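Local structure of Cow rumen GH26 endo-mannanase (Metagenome, 6UEH) at residues A[357-366]-A[375-386]. The protein probably hydrolyses internal beta-1,4-mannosidic linkages of mannans such as galactomannan, as a family 26 endo-mannanase with an accessory domain. Sequence-based numbering, arbitrary orientation.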
ATOM      1  N   LEU A 357       6.430 -13.576 -14.393  1.00 14.80           N
ATOM      2  CA  LEU A 357       6.277 -12.332 -13.651  1.00 15.29           C
ATOM      3  C   LEU A 357       5.096 -12.353 -12.691  1.00 17.15           C
ATOM      4  O   LEU A 357       4.015 -12.840 -13.024  1.00 19.20           O
ATOM      5  CB  LEU A 357       6.117 -11.159 -14.619  1.00 14.94           C
ATOM      6  CG  LEU A 357       7.174 -11.037 -15.716  1.00 14.90           C
ATOM      7  CD1 LEU A 357       6.849  -9.872 -16.643  1.00 13.95           C
ATOM      8  CD2 LEU A 357       8.565 -10.884 -15.108  1.00 14.11           C
ATOM      9  N   ILE A 358       5.323 -11.823 -11.495  1.00 16.61           N
ATOM     10  CA  ILE A 358       4.250 -11.552 -10.550  1.00 15.96           C
ATOM     11  C   ILE A 358       3.983 -10.053 -10.580  1.00 15.41           C
ATOM     12  O   ILE A 358       4.781  -9.262 -10.079  1.00 15.32           O
ATOM     13  CB  ILE A 358       4.605 -12.009  -9.122  1.00 15.77           C
ATOM     14  CG1 ILE A 358       4.889 -13.514  -9.106  1.00 15.13           C
ATOM     15  CG2 ILE A 358       3.480 -11.665  -8.155  1.00 15.13           C
ATOM     16  CD1 ILE A 358       5.212 -14.063  -7.735  1.00 16.26           C
ATOM     17  N   TRP A 359       2.869  -9.667 -11.190  1.00 15.10           N
ATOM     18  CA  TRP A 359       2.599  -8.261 -11.462  1.00 15.17           C
ATOM     19  C   TRP A 359       2.114  -7.516 -10.221  1.00 15.26           C
ATOM     20  O   TRP A 359       0.997  -7.734  -9.747  1.00 15.47           O
ATOM     21  CB  TRP A 359       1.572  -8.133 -12.591  1.00 15.47           C
ATOM     22  CG  TRP A 359       2.066  -8.663 -13.905  1.00 15.36           C
ATOM     23  CD1 TRP A 359       2.112  -9.969 -14.302  1.00 15.86           C
ATOM     24  CD2 TRP A 359       2.584  -7.893 -14.995  1.00 15.04           C
ATOM     25  NE1 TRP A 359       2.629 -10.060 -15.574  1.00 15.53           N
ATOM     26  CE2 TRP A 359       2.926  -8.798 -16.021  1.00 15.21           C
ATOM     27  CE3 TRP A 359       2.792  -6.526 -15.205  1.00 13.91           C
ATOM     28  CZ2 TRP A 359       3.463  -8.381 -17.236  1.00 15.04           C
ATOM     29  CZ3 TRP A 359       3.326  -6.114 -16.411  1.00 12.68           C
ATOM     30  CH2 TRP A 359       3.656  -7.038 -17.411  1.00 14.68           C
ATOM     31  N   GLU A 360       2.961  -6.633  -9.702  1.00 14.93           N
ATOM     32  CA  GLU A 360       2.605  -5.821  -8.544  1.00 14.59           C
ATOM     33  C   GLU A 360       2.327  -4.384  -8.958  1.00 15.65           C
ATOM     34  O   GLU A 360       3.183  -3.716  -9.544  1.00 14.25           O
ATOM     35  CB  GLU A 360       3.712  -5.850  -7.487  1.00 15.22           C
ATOM     36  CG  GLU A 360       3.387  -5.026  -6.248  1.00 15.67           C
ATOM     37  CD  GLU A 360       4.390  -5.222  -5.128  1.00 16.57           C
ATOM     38  OE1 GLU A 360       5.571  -5.499  -5.422  1.00 17.02           O
ATOM     39  OE2 GLU A 360       3.994  -5.105  -3.950  1.00 16.17           O
ATOM     40  N   GLN A 361       1.124  -3.913  -8.654  1.00 16.11           N
ATOM     41  CA  GLN A 361       0.745  -2.548  -8.977  1.00 16.45           C
ATOM     42  C   GLN A 361       0.589  -1.721  -7.708  1.00 16.62           C
ATOM     43  O   GLN A 361      -0.057  -2.152  -6.750  1.00 16.07           O
ATOM     44  CB  GLN A 361      -0.553  -2.526  -9.785  1.00 17.81           C
ATOM     45  CG  GLN A 361      -0.981  -1.134 -10.221  1.00 18.72           C
ATOM     46  CD  GLN A 361      -2.190  -1.157 -11.132  1.00 19.52           C
ATOM     47  OE1 GLN A 361      -3.249  -1.677 -10.770  1.00 19.49           O
ATOM     48  NE2 GLN A 361      -2.037  -0.601 -12.329  1.00 19.34           N
ATOM     49  N   ASN A 362       1.194  -0.538  -7.701  1.00 15.98           N
ATOM     50  CA  ASN A 362       1.024   0.385  -6.591  1.00 17.15           C
ATOM     51  C   ASN A 362      -0.381   0.970  -6.572  1.00 16.54           C
ATOM     52  O   ASN A 362      -0.976   1.224  -7.619  1.00 17.01           O
ATOM     53  CB  ASN A 362       2.054   1.519  -6.657  1.00 17.89           C
ATOM     54  CG  ASN A 362       3.358   1.174  -5.956  1.00 19.35           C
ATOM     55  OD1 ASN A 362       4.417   1.143  -6.578  1.00 20.43           O
ATOM     56  ND2 ASN A 362       3.286   0.929  -4.656  1.00 20.28           N
ATOM     57  N   LEU A 363      -0.914   1.158  -5.375  1.00 15.51           N
ATOM     58  CA  LEU A 363      -2.121   1.944  -5.190  1.00 16.11           C
ATOM     59  C   LEU A 363      -1.891   2.869  -4.011  1.00 17.41           C
ATOM     60  O   LEU A 363      -1.064   2.583  -3.144  1.00 16.31           O
ATOM     61  CB  LEU A 363      -3.345   1.052  -4.953  1.00 15.92           C
ATOM     62  CG  LEU A 363      -3.902   0.261  -6.140  1.00 15.19           C
ATOM     63  CD1 LEU A 363      -5.018  -0.667  -5.687  1.00 16.70           C
ATOM     64  CD2 LEU A 363      -4.400   1.196  -7.227  1.00 18.43           C
ATOM     65  N   TYR A 364      -2.608   3.984  -3.986  1.00 18.72           N
ATOM     66  CA  TYR A 364      -2.613   4.842  -2.812  1.00 21.23           C
ATOM     67  C   TYR A 364      -3.989   4.792  -2.159  1.00 22.25           C
ATOM     68  O   TYR A 364      -4.906   4.165  -2.682  1.00 22.85           O
ATOM     69  CB  TYR A 364      -2.220   6.272  -3.184  1.00 22.63           C
ATOM     70  CG  TYR A 364      -0.742   6.410  -3.464  1.00 21.92           C
ATOM     71  CD1 TYR A 364       0.159   6.653  -2.435  1.00 21.94           C
ATOM     72  CD2 TYR A 364      -0.242   6.273  -4.754  1.00 22.11           C
ATOM     73  CE1 TYR A 364       1.514   6.770  -2.684  1.00 21.91           C
ATOM     74  CE2 TYR A 364       1.111   6.392  -5.013  1.00 22.25           C
ATOM     75  CZ  TYR A 364       1.984   6.638  -3.975  1.00 22.84           C
ATOM     76  OH  TYR A 364       3.332   6.753  -4.226  1.00 23.48           O
ATOM     77  N   ALA A 365      -4.125   5.438  -1.007  1.00 22.29           N
ATOM     78  CA  ALA A 365      -5.378   5.396  -0.267  1.00 23.74           C
ATOM     79  C   ALA A 365      -5.843   6.793   0.123  1.00 24.86           C
ATOM     80  O   ALA A 365      -6.468   6.973   1.167  1.00 25.64           O
ATOM     81  CB  ALA A 365      -5.228   4.526   0.968  1.00 24.49           C
ATOM     82  N   TRP A 366      -5.538   7.776  -0.720  1.00 20.59           N
ATOM     83  CA  TRP A 366      -5.895   9.164  -0.437  1.00 22.98           C
ATOM     84  C   TRP A 366      -7.405   9.354  -0.344  1.00 24.83           C
ATOM     85  O   TRP A 366      -7.902  10.059   0.533  1.00 25.52           O
ATOM     86  CB  TRP A 366      -5.334  10.103  -1.511  1.00 23.93           C
ATOM     87  CG  TRP A 366      -3.873   9.936  -1.793  1.00 23.98           C
ATOM     88  CD1 TRP A 366      -3.298   9.691  -3.007  1.00 23.68           C
ATOM     89  CD2 TRP A 366      -2.797  10.009  -0.849  1.00 24.79           C
ATOM     90  NE1 TRP A 366      -1.933   9.605  -2.877  1.00 24.41           N
ATOM     91  CE2 TRP A 366      -1.600   9.796  -1.561  1.00 24.71           C
ATOM     92  CE3 TRP A 366      -2.728  10.233   0.531  1.00 25.50           C
ATOM     93  CZ2 TRP A 366      -0.351   9.800  -0.943  1.00 25.51           C
ATOM     94  CZ3 TRP A 366      -1.487  10.234   1.144  1.00 25.47           C
ATOM     95  CH2 TRP A 366      -0.316  10.019   0.406  1.00 25.22           C
ATOM     96  N   ALA A 375      -5.757  -1.565 -12.221  1.00 20.01           N
ATOM     97  CA  ALA A 375      -5.943  -2.111 -13.562  1.00 20.64           C
ATOM     98  C   ALA A 375      -6.900  -3.303 -13.605  1.00 22.56           C
ATOM     99  O   ALA A 375      -7.252  -3.777 -14.685  1.00 24.46           O
ATOM    100  CB  ALA A 375      -4.605  -2.506 -14.150  1.00 18.96           C
ATOM    101  N   GLY A 376      -7.314  -3.792 -12.441  1.00 19.46           N
ATOM    102  CA  GLY A 376      -8.278  -4.879 -12.385  1.00 20.07           C
ATOM    103  C   GLY A 376      -7.675  -6.220 -12.008  1.00 19.85           C
ATOM    104  O   GLY A 376      -6.479  -6.446 -12.186  1.00 20.00           O
ATOM    105  N   ASP A 377      -8.519  -7.116 -11.501  1.00 20.34           N
ATOM    106  CA  ASP A 377      -8.075  -8.415 -10.994  1.00 20.31           C
ATOM    107  C   ASP A 377      -7.362  -9.268 -12.038  1.00 23.55           C
ATOM    108  O   ASP A 377      -6.519 -10.096 -11.698  1.00 20.33           O
ATOM    109  CB  ASP A 377      -9.264  -9.204 -10.440  1.00 23.91           C
ATOM    110  CG  ASP A 377      -9.844  -8.586  -9.185  1.00 24.98           C
ATOM    111  OD1 ASP A 377      -9.155  -7.757  -8.551  1.00 23.46           O
ATOM    112  OD2 ASP A 377     -10.987  -8.935  -8.827  1.00 26.78           O
ATOM    113  N   GLU A 378      -7.707  -9.073 -13.306  1.00 23.88           N
ATOM    114  CA  GLU A 378      -7.172  -9.914 -14.369  1.00 26.35           C
ATOM    115  C   GLU A 378      -5.830  -9.401 -14.901  1.00 24.22           C
ATOM    116  O   GLU A 378      -5.212 -10.038 -15.753  1.00 24.64           O
ATOM    117  CB  GLU A 378      -8.195 -10.037 -15.506  1.00 31.06           C
ATOM    118  CG  GLU A 378      -8.424  -8.769 -16.327  1.00 35.30           C
ATOM    119  CD  GLU A 378      -9.316  -7.733 -15.641  1.00 39.18           C
ATOM    120  OE1 GLU A 378      -9.690  -7.926 -14.465  1.00 39.70           O
ATOM    121  OE2 GLU A 378      -9.649  -6.717 -16.289  1.00 41.17           O
ATOM    122  N   TYR A 379      -5.371  -8.264 -14.382  1.00 22.06           N
ATOM    123  CA  TYR A 379      -4.117  -7.664 -14.838  1.00 21.61           C
ATOM    124  C   TYR A 379      -3.097  -7.436 -13.720  1.00 20.80           C
ATOM    125  O   TYR A 379      -1.997  -6.946 -13.976  1.00 18.63           O
ATOM    126  CB  TYR A 379      -4.390  -6.328 -15.533  1.00 22.70           C
ATOM    127  CG  TYR A 379      -4.901  -6.452 -16.949  1.00 25.20           C
ATOM    128  CD1 TYR A 379      -4.026  -6.660 -18.008  1.00 27.01           C
ATOM    129  CD2 TYR A 379      -6.255  -6.343 -17.231  1.00 26.85           C
ATOM    130  CE1 TYR A 379      -4.488  -6.770 -19.306  1.00 29.25           C
ATOM    131  CE2 TYR A 379      -6.728  -6.454 -18.527  1.00 29.00           C
ATOM    132  CZ  TYR A 379      -5.839  -6.666 -19.560  1.00 30.84           C
ATOM    133  OH  TYR A 379      -6.301  -6.774 -20.851  1.00 34.49           O
ATOM    134  N   VAL A 380      -3.468  -7.772 -12.488  1.00 18.63           N
ATOM    135  CA  VAL A 380      -2.633  -7.488 -11.319  1.00 17.86           C
ATOM    136  C   VAL A 380      -2.574  -8.700 -10.381  1.00 18.95           C
ATOM    137  O   VAL A 380      -3.586  -9.369 -10.168  1.00 19.41           O
ATOM    138  CB  VAL A 380      -3.160  -6.250 -10.540  1.00 18.62           C
ATOM    139  CG1 VAL A 380      -2.284  -5.949  -9.333  1.00 16.76           C
ATOM    140  CG2 VAL A 380      -3.240  -5.027 -11.454  1.00 18.83           C
ATOM    141  N   ASP A 381      -1.396  -8.981  -9.826  1.00 17.47           N
ATOM    142  CA  ASP A 381      -1.214 -10.131  -8.937  1.00 17.57           C
ATOM    143  C   ASP A 381      -0.943  -9.732  -7.491  1.00 16.99           C
ATOM    144  O   ASP A 381      -0.974 -10.573  -6.592  1.00 17.37           O
ATOM    145  CB  ASP A 381      -0.062 -11.008  -9.428  1.00 17.80           C
ATOM    146  CG  ASP A 381      -0.282 -11.528 -10.829  1.00 20.00           C
ATOM    147  OD1 ASP A 381      -1.421 -11.932 -11.139  1.00 19.07           O
ATOM    148  OD2 ASP A 381       0.685 -11.527 -11.619  1.00 18.62           O
ATOM    149  N   MET A 382      -0.661  -8.454  -7.269  1.00 16.43           N
ATOM    150  CA  MET A 382      -0.264  -7.977  -5.950  1.00 15.92           C
ATOM    151  C   MET A 382      -0.409  -6.463  -5.882  1.00 17.97           C
ATOM    152  O   MET A 382      -0.178  -5.771  -6.871  1.00 16.71           O
ATOM    153  CB  MET A 382       1.180  -8.391  -5.645  1.00 15.70           C
ATOM    154  CG  MET A 382       1.697  -7.979  -4.272  1.00 15.26           C
ATOM    155  SD  MET A 382       3.436  -8.414  -4.014  1.00 15.46           S
ATOM    156  CE  MET A 382       3.388 -10.189  -4.271  1.00 15.83           C
ATOM    157  N   ILE A 383      -0.796  -5.953  -4.718  1.00 18.07           N
ATOM    158  CA  ILE A 383      -0.884  -4.514  -4.509  1.00 17.61           C
ATOM    159  C   ILE A 383       0.276  -4.027  -3.652  1.00 17.53           C
ATOM    160  O   ILE A 383       0.521  -4.553  -2.568  1.00 18.18           O
ATOM    161  CB  ILE A 383      -2.210  -4.108  -3.832  1.00 17.63           C
ATOM    162  CG1 ILE A 383      -3.403  -4.603  -4.650  1.00 17.70           C
ATOM    163  CG2 ILE A 383      -2.272  -2.596  -3.651  1.00 17.08           C
ATOM    164  CD1 ILE A 383      -3.469  -4.023  -6.039  1.00 16.05           C
ATOM    165  N   GLY A 384       0.991  -3.019  -4.139  1.00 16.20           N
ATOM    166  CA  GLY A 384       2.080  -2.441  -3.378  1.00 14.14           C
ATOM    167  C   GLY A 384       1.719  -1.074  -2.834  1.00 15.11           C
ATOM    168  O   GLY A 384       0.991  -0.319  -3.473  1.00 15.16           O
ATOM    169  N   TYR A 385       2.210  -0.760  -1.640  1.00 15.31           N
ATOM    170  CA  TYR A 385       2.062   0.585  -1.101  1.00 15.84           C
ATOM    171  C   TYR A 385       3.434   1.142  -0.753  1.00 16.80           C
ATOM    172  O   TYR A 385       4.215   0.498  -0.052  1.00 16.93           O
ATOM    173  CB  TYR A 385       1.147   0.606   0.129  1.00 14.05           C
ATOM    174  CG  TYR A 385       0.872   2.014   0.610  1.00 15.08           C
ATOM    175  CD1 TYR A 385       0.003   2.845  -0.088  1.00 14.87           C
ATOM    176  CD2 TYR A 385       1.496   2.523   1.742  1.00 15.76           C
ATOM    177  CE1 TYR A 385      -0.245   4.138   0.330  1.00 15.22           C
ATOM    178  CE2 TYR A 385       1.254   3.820   2.170  1.00 16.81           C
ATOM    179  CZ  TYR A 385       0.382   4.621   1.455  1.00 17.41           C
ATOM    180  OH  TYR A 385       0.135   5.912   1.866  1.00 19.41           O
ATOM    181  N   ASP A 386       3.732   2.332  -1.262  1.00 14.04           N
ATOM    182  CA  ASP A 386       5.005   2.976  -0.979  1.00 17.74           C
ATOM    183  C   ASP A 386       4.827   3.994   0.139  1.00 19.23           C
ATOM    184  O   ASP A 386       4.264   5.071  -0.065  1.00 14.55           O
ATOM    185  CB  ASP A 386       5.567   3.625  -2.243  1.00 14.40           C
ATOM    186  CG  ASP A 386       6.019   2.597  -3.264  1.00 14.88           C
ATOM    187  OD1 ASP A 386       5.692   1.401  -3.100  1.00 14.11           O
ATOM    188  OD2 ASP A 386       6.705   2.975  -4.229  1.00 14.68           O
TER
HETATM  189  O   HOH W   1       1.508   3.316  -3.160  1.00 15.17           O
HETATM  190  O   HOH W   2       4.857   7.231  -2.101  1.00 20.53           O
HETATM  191  O   HOH W   3      -2.127   6.934   0.728  1.00 20.97           O
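W359 and D381 grip each other just ahead of the parallel pairing of strand 357-362 with residues 382-386 of strand 382-387. The backbone N of W359 gives a nearly straight bond to D381 OD2 (2.9 Å, 166°), met on its anti side, while W359 O receives D381 N at 2.7 Å and, weakly, M382 N. The same OD2 lies at the edge of the indole, near its plane, and S146 holds the other carboxylate oxygen, OD1. Further along, Q361 uses its backbone N and O, the N bonding to M382 O and the O accepting G384 N, and L363 N reaches G384 O.

The side chain of Q361 leaves the strand fully extended, CG opposite the backbone N (chi1 -177°), and runs across V380. Its OE1 accepts A375 N on a lone pair, in the carbonyl plane, at 2.9 Å, and NE2 is satisfied by Y337. A leucine here would probably leave A375 N without its acceptor and the hydroxyl of Y337 without its amide partner.

On the other sheet face, N362 ND2 binds D386 OD1 at 2.9 Å from above the carboxylate plane and makes a weak bond to G384 O; R309 takes N362 OD1 and forms a salt bridge with D386 OD2. E360 OE2 lies 3.3 Å from G384 CA, so close that a CB at this position would probably collide with it, and OE1 bonds Y447. Past the end of strand 357-362, one water joins L363 O to D386 N, and another links A365 N with Y385 OH.

Strands 357-362 and 382-387 are neighbours in the parallel TIM barrel: 357-362 pairs next with 306-309, and 382-387 with 423-429. Helix 152-164 packs against I358 and M382, whereas helix 408-417 meets L363 and Y385.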